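PDB 4TXG: chitinase from Chromobacterium violaceum, which probably hydrolyses the glycosidic bonds of chitin, as a family 18 glycoside hydrolase that also carries a carbohydrate-binding module. Local coordinates for residues A412-G417 / A589-A594; W443-Y448 / N595-V600. All coordinates share one frame; numbering follows the deposited sequence.

Interaction 1: residues A412-G417 / A589-A594; sequences ALYDDG and AAWIDA
Helix 582-594, the last helix before the barrel strand 599-603, meets the 412-417 loop through Trp591, which packs against Leu413 and Tyr414. The loop follows barrel strand 391-395. Methyl CD1 of Leu413 lies over one face of the indole. It is 3.9 Å from the centroid of the five-membered ring and 11° off the ring normal, a CH-pi contact toward one end of the indole. The other methyl, Leu413 CD2, approaches Trp591 CB at 4.1 Å. Leu413 has CG anti to its backbone N (chi1 177°), and this extends the two methyls to the indole. In the TIM barrel of glycoside hydrolase family 18, the contact joins a loop and a helix outside the strands. Tyr414 reaches the same indole at its edge. Its OH lies near the indole plane, 3.5 Å from Trp591 CD1, and makes no hydrogen bond to the helix segment. The two rings meet obliquely, with planes at 78°. CG of Leu413 also sits over the centre of the Tyr414 ring, 3.9 Å above its plane, so the leucine touches both rings. The indole N-H is used elsewhere: Trp591 NE1 bonds to Asp442 OD1, which helps fix the rotation of the ring.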
loop_
_atom_site.group_PDB
_atom_site.type_symbol
_atom_site.label_atom_id
_atom_site.label_comp_id
_atom_site.label_asym_id
_atom_site.label_seq_id
_atom_site.Cartn_x
_atom_site.Cartn_y
_atom_site.Cartn_z
ATOM N N ALA A 412 10.032 -9.409 -3.633
ATOM C CA ALA A 412 11.033 -9.916 -2.690
ATOM C C ALA A 412 10.728 -9.490 -1.252
ATOM O O ALA A 412 10.384 -8.338 -1.003
ATOM C CB ALA A 412 12.432 -9.433 -3.092
ATOM N N LEU A 413 10.855 -10.415 -0.304
ATOM C CA LEU A 413 10.716 -10.048 1.110
ATOM C C LEU A 413 11.908 -9.212 1.585
ATOM O O LEU A 413 11.740 -8.216 2.290
ATOM C CB LEU A 413 10.595 -11.296 1.984
ATOM C CG LEU A 413 10.513 -11.067 3.495
ATOM C CD1 LEU A 413 9.328 -10.178 3.846
ATOM C CD2 LEU A 413 10.421 -12.398 4.231
ATOM N N TYR A 414 13.106 -9.652 1.207
ATOM C CA TYR A 414 14.361 -9.040 1.648
ATOM C C TYR A 414 15.257 -8.602 0.498
ATOM O O TYR A 414 15.123 -9.075 -0.623
ATOM C CB TYR A 414 15.182 -10.032 2.473
ATOM C CG TYR A 414 14.617 -10.483 3.796
ATOM C CD1 TYR A 414 14.030 -9.586 4.681
ATOM C CD2 TYR A 414 14.744 -11.815 4.190
ATOM C CE1 TYR A 414 13.551 -10.008 5.907
ATOM C CE2 TYR A 414 14.266 -12.248 5.408
ATOM C CZ TYR A 414 13.679 -11.340 6.265
ATOM O OH TYR A 414 13.216 -11.778 7.481
ATOM N N ASP A 415 16.210 -7.735 0.815
ATOM C CA ASP A 415 17.350 -7.470 -0.055
ATOM C C ASP A 415 18.354 -8.637 0.043
ATOM O O ASP A 415 18.518 -9.207 1.127
ATOM C CB ASP A 415 18.015 -6.162 0.353
ATOM C CG ASP A 415 19.121 -5.753 -0.600
ATOM O OD1 ASP A 415 18.796 -5.210 -1.677
ATOM O OD2 ASP A 415 20.298 -5.995 -0.274
ATOM N N ASP A 416 19.005 -8.991 -1.070
ATOM C CA ASP A 416 20.051 -10.033 -1.066
ATOM C C ASP A 416 21.401 -9.463 -1.501
ATOM O O ASP A 416 22.366 -10.206 -1.713
ATOM C CB ASP A 416 19.653 -11.232 -1.965
ATOM C CG ASP A 416 19.691 -10.915 -3.476
ATOM O OD1 ASP A 416 19.796 -9.734 -3.871
ATOM O OD2 ASP A 416 19.591 -11.875 -4.284
ATOM N N GLY A 417 21.470 -8.143 -1.623
ATOM C CA GLY A 417 22.712 -7.479 -1.980
ATOM C C GLY A 417 23.007 -7.540 -3.469
ATOM O O GLY A 417 24.042 -7.042 -3.925
ATOM N N ALA A 589 4.465 -15.022 5.894
ATOM C CA ALA A 589 3.537 -15.118 7.013
ATOM C C ALA A 589 4.289 -15.222 8.337
ATOM O O ALA A 589 3.862 -14.652 9.341
ATOM C CB ALA A 589 2.604 -16.314 6.835
ATOM N N ALA A 590 5.406 -15.945 8.346
ATOM C CA ALA A 590 6.209 -16.039 9.561
ATOM C C ALA A 590 6.740 -14.663 9.940
ATOM O O ALA A 590 6.748 -14.288 11.116
ATOM C CB ALA A 590 7.363 -17.028 9.380
ATOM N N TRP A 591 7.168 -13.917 8.925
ATOM C CA TRP A 591 7.710 -12.573 9.098
ATOM C C TRP A 591 6.644 -11.602 9.629
ATOM O O TRP A 591 6.930 -10.757 10.476
ATOM C CB TRP A 591 8.298 -12.098 7.763
ATOM C CG TRP A 591 8.801 -10.675 7.733
ATOM C CD1 TRP A 591 10.066 -10.241 7.982
ATOM C CD2 TRP A 591 8.028 -9.513 7.415
ATOM N NE1 TRP A 591 10.132 -8.866 7.837
ATOM C CE2 TRP A 591 8.891 -8.400 7.495
ATOM C CE3 TRP A 591 6.689 -9.310 7.060
ATOM C CZ2 TRP A 591 8.454 -7.100 7.244
ATOM C CZ3 TRP A 591 6.257 -8.018 6.809
ATOM C CH2 TRP A 591 7.138 -6.931 6.907
ATOM N N ILE A 592 5.418 -11.738 9.128
ATOM C CA ILE A 592 4.276 -10.956 9.604
ATOM C C ILE A 592 4.043 -11.203 11.088
ATOM O O ILE A 592 3.898 -10.260 11.881
ATOM C CB ILE A 592 2.969 -11.311 8.817
ATOM C CG1 ILE A 592 3.044 -10.801 7.374
ATOM C CG2 ILE A 592 1.735 -10.762 9.527
ATOM C CD1 ILE A 592 2.939 -9.283 7.239
ATOM N N ASP A 593 4.002 -12.476 11.473
ATOM C CA ASP A 593 3.694 -12.808 12.855
ATOM C C ASP A 593 4.814 -12.380 13.789
ATOM O O ASP A 593 4.557 -11.847 14.858
ATOM C CB ASP A 593 3.430 -14.305 13.017
ATOM C CG ASP A 593 1.944 -14.630 13.211
ATOM O OD1 ASP A 593 1.146 -13.723 13.556
ATOM O OD2 ASP A 593 1.574 -15.811 13.017
ATOM N N ALA A 594 6.058 -12.594 13.373
ATOM C CA ALA A 594 7.199 -12.278 14.227
ATOM C C ALA A 594 7.358 -10.774 14.460
ATOM O O ALA A 594 7.780 -10.349 15.536
ATOM C CB ALA A 594 8.484 -12.870 13.627
#

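Interaction 2: residues W443-Y448 / N595-V600; sequences WAYHYY and NNVGGV
A water joins Tyr445 OH, at 2.8 Å, to Asn595 OD1, at 2.9 Å. It probably donates to the amide oxygen and lies at the edge of the tyrosine ring, in its plane. This bridge is the polar part of a contact between helix 441-448 and the turn leading into strand 599-603 of the TIM barrel. The turn ends the preceding helix in a Schellman motif, and Asn596 takes positive phi there. Asn595 ND2 bonds back to Trp591 O, so both ends of this amide are engaged. The direct approach of Tyr445 OH to Asn595 O is 3.7 Å and is not a hydrogen bond. The apolar part is made by Val597. With chi1 at 161° the Tyr445 side chain extends away from its backbone N, and the ring reaches the valine. The two side chains run past each other in opposite directions. Val597 CG2 sits 4.2 Å from the ring centroid and 30° off its normal, an off-centre CH-pi contact. Met459 of the adjacent strand 457-462 touches both residues. Trp591 packs edge-to-face with the Tyr445 ring. Both valine methyls approach the ring obliquely: CG2 is 3.7 Å from Tyr445 CE1, and CG1 is 4.0 Å from the same atom.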
loop_
_atom_site.group_PDB
_atom_site.type_symbol
_atom_site.label_atom_id
_atom_site.label_comp_id
_atom_site.label_asym_id
_atom_site.label_seq_id
_atom_site.Cartn_x
_atom_site.Cartn_y
_atom_site.Cartn_z
ATOM N N TRP A 443 11.839 -3.538 3.637
ATOM C CA TRP A 443 12.244 -2.127 3.666
ATOM C C TRP A 443 11.004 -1.240 3.705
ATOM O O TRP A 443 10.927 -0.287 4.491
ATOM C CB TRP A 443 13.124 -1.753 2.453
ATOM C CG TRP A 443 13.516 -0.292 2.487
ATOM C CD1 TRP A 443 14.629 0.248 3.065
ATOM C CD2 TRP A 443 12.762 0.808 1.960
ATOM N NE1 TRP A 443 14.623 1.621 2.918
ATOM C CE2 TRP A 443 13.486 1.988 2.239
ATOM C CE3 TRP A 443 11.549 0.907 1.259
ATOM C CZ2 TRP A 443 13.038 3.254 1.856
ATOM C CZ3 TRP A 443 11.093 2.167 0.884
ATOM C CH2 TRP A 443 11.841 3.328 1.183
ATOM N N ALA A 444 10.028 -1.560 2.857
ATOM C CA ALA A 444 8.797 -0.774 2.785
ATOM C C ALA A 444 8.035 -0.789 4.109
ATOM O O ALA A 444 7.512 0.234 4.544
ATOM C CB ALA A 444 7.910 -1.290 1.658
ATOM N N TYR A 445 7.941 -1.959 4.740
ATOM C CA TYR A 445 7.313 -2.039 6.055
ATOM C C TYR A 445 8.003 -1.079 7.026
ATOM O O TYR A 445 7.358 -0.305 7.748
ATOM C CB TYR A 445 7.374 -3.471 6.597
ATOM C CG TYR A 445 7.163 -3.549 8.091
ATOM C CD1 TYR A 445 5.893 -3.381 8.648
ATOM C CD2 TYR A 445 8.233 -3.780 8.947
ATOM C CE1 TYR A 445 5.703 -3.441 10.018
ATOM C CE2 TYR A 445 8.042 -3.848 10.320
ATOM C CZ TYR A 445 6.785 -3.672 10.845
ATOM O OH TYR A 445 6.608 -3.729 12.216
ATOM N N HIS A 446 9.324 -1.126 7.040
ATOM C CA HIS A 446 10.069 -0.309 7.986
ATOM C C HIS A 446 9.954 1.175 7.668
ATOM O O HIS A 446 9.974 2.008 8.585
ATOM C CB HIS A 446 11.524 -0.768 8.033
ATOM C CG HIS A 446 11.706 -1.977 8.897
ATOM N ND1 HIS A 446 11.488 -1.938 10.254
ATOM C CD2 HIS A 446 12.006 -3.261 8.590
ATOM C CE1 HIS A 446 11.684 -3.147 10.762
ATOM N NE2 HIS A 446 12.006 -3.963 9.777
ATOM N N TYR A 447 9.791 1.510 6.391
ATOM C CA TYR A 447 9.496 2.894 6.033
ATOM C C TYR A 447 8.203 3.355 6.729
ATOM O O TYR A 447 8.166 4.412 7.368
ATOM C CB TYR A 447 9.366 3.066 4.497
ATOM C CG TYR A 447 8.772 4.410 4.117
ATOM C CD1 TYR A 447 7.391 4.589 4.059
ATOM C CD2 TYR A 447 9.587 5.515 3.859
ATOM C CE1 TYR A 447 6.842 5.817 3.753
ATOM C CE2 TYR A 447 9.033 6.747 3.545
ATOM C CZ TYR A 447 7.655 6.886 3.497
ATOM O OH TYR A 447 7.075 8.117 3.175
ATOM N N TYR A 448 7.144 2.566 6.600
ATOM C CA TYR A 448 5.839 3.008 7.103
ATOM C C TYR A 448 5.775 3.047 8.631
ATOM O O TYR A 448 4.962 3.781 9.194
ATOM C CB TYR A 448 4.716 2.135 6.507
ATOM C CG TYR A 448 4.461 2.585 5.078
ATOM C CD1 TYR A 448 3.752 3.748 4.822
ATOM C CD2 TYR A 448 4.988 1.887 3.994
ATOM C CE1 TYR A 448 3.556 4.209 3.529
ATOM C CE2 TYR A 448 4.793 2.342 2.685
ATOM C CZ TYR A 448 4.070 3.499 2.464
ATOM O OH TYR A 448 3.864 3.981 1.178
ATOM N N ASN A 595 6.989 -9.972 13.466
ATOM C CA ASN A 595 7.023 -8.516 13.591
ATOM C C ASN A 595 5.712 -7.913 14.081
ATOM O O ASN A 595 5.591 -6.691 14.186
ATOM C CB ASN A 595 7.393 -7.883 12.248
ATOM C CG ASN A 595 8.876 -7.974 11.960
ATOM O OD1 ASN A 595 9.662 -7.237 12.549
ATOM N ND2 ASN A 595 9.270 -8.881 11.055
ATOM N N ASN A 596 4.739 -8.773 14.369
ATOM C CA ASN A 596 3.386 -8.356 14.748
ATOM C C ASN A 596 2.829 -7.271 13.832
ATOM O O ASN A 596 2.230 -6.288 14.285
ATOM C CB ASN A 596 3.366 -7.898 16.201
ATOM C CG ASN A 596 3.576 -9.053 17.169
ATOM O OD1 ASN A 596 2.812 -10.020 17.178
ATOM N ND2 ASN A 596 4.633 -8.969 17.975
ATOM N N VAL A 597 3.008 -7.483 12.534
ATOM C CA VAL A 597 2.478 -6.580 11.519
ATOM C C VAL A 597 0.952 -6.683 11.510
ATOM O O VAL A 597 0.394 -7.710 11.881
ATOM C CB VAL A 597 3.071 -6.906 10.134
ATOM C CG1 VAL A 597 2.667 -5.859 9.099
ATOM C CG2 VAL A 597 4.593 -6.968 10.229
ATOM N N GLY A 598 0.284 -5.609 11.111
ATOM C CA GLY A 598 -1.166 -5.576 11.141
ATOM C C GLY A 598 -1.809 -6.718 10.377
ATOM O O GLY A 598 -2.819 -7.296 10.815
ATOM N N GLY A 599 -1.221 -7.060 9.239
ATOM C CA GLY A 599 -1.790 -8.105 8.412
ATOM C C GLY A 599 -1.241 -8.127 6.999
ATOM O O GLY A 599 -0.193 -7.543 6.715
ATOM N N VAL A 600 -1.968 -8.822 6.132
ATOM C CA VAL A 600 -1.552 -9.084 4.768
ATOM C C VAL A 600 -2.677 -8.692 3.822
ATOM O O VAL A 600 -3.851 -8.950 4.103
ATOM C CB VAL A 600 -1.187 -10.582 4.562
ATOM C CG1 VAL A 600 -0.876 -10.868 3.105
ATOM C CG2 VAL A 600 -0.001 -10.993 5.446
HETATM O O HOH W 1 8.781 -4.719 13.582
#

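The centres of interactions 1 and 2 are 10 Å apart, both within the family 18 hydrolase range. The segments alternate along the chain: 412-417, 443-448, 589-594, 595-600. The second pair is continuous, passing from helix 582-594 through a turn into strand 599-603. That strand lies between strands 155-161 and 457-462 and so closes the barrel. The contacts also touch directly. Ile592 O and Val597 N, 3.0 Å apart, probably form a hydrogen bond, and Ile592 CG1 packs 3.6 Å from Val600 CG2. Trp591 takes part in both surroundings, touching the 412-417 loop and helix 441-448. Together the contacts pack two earlier chain segments against the final helix-to-strand passage of the barrel.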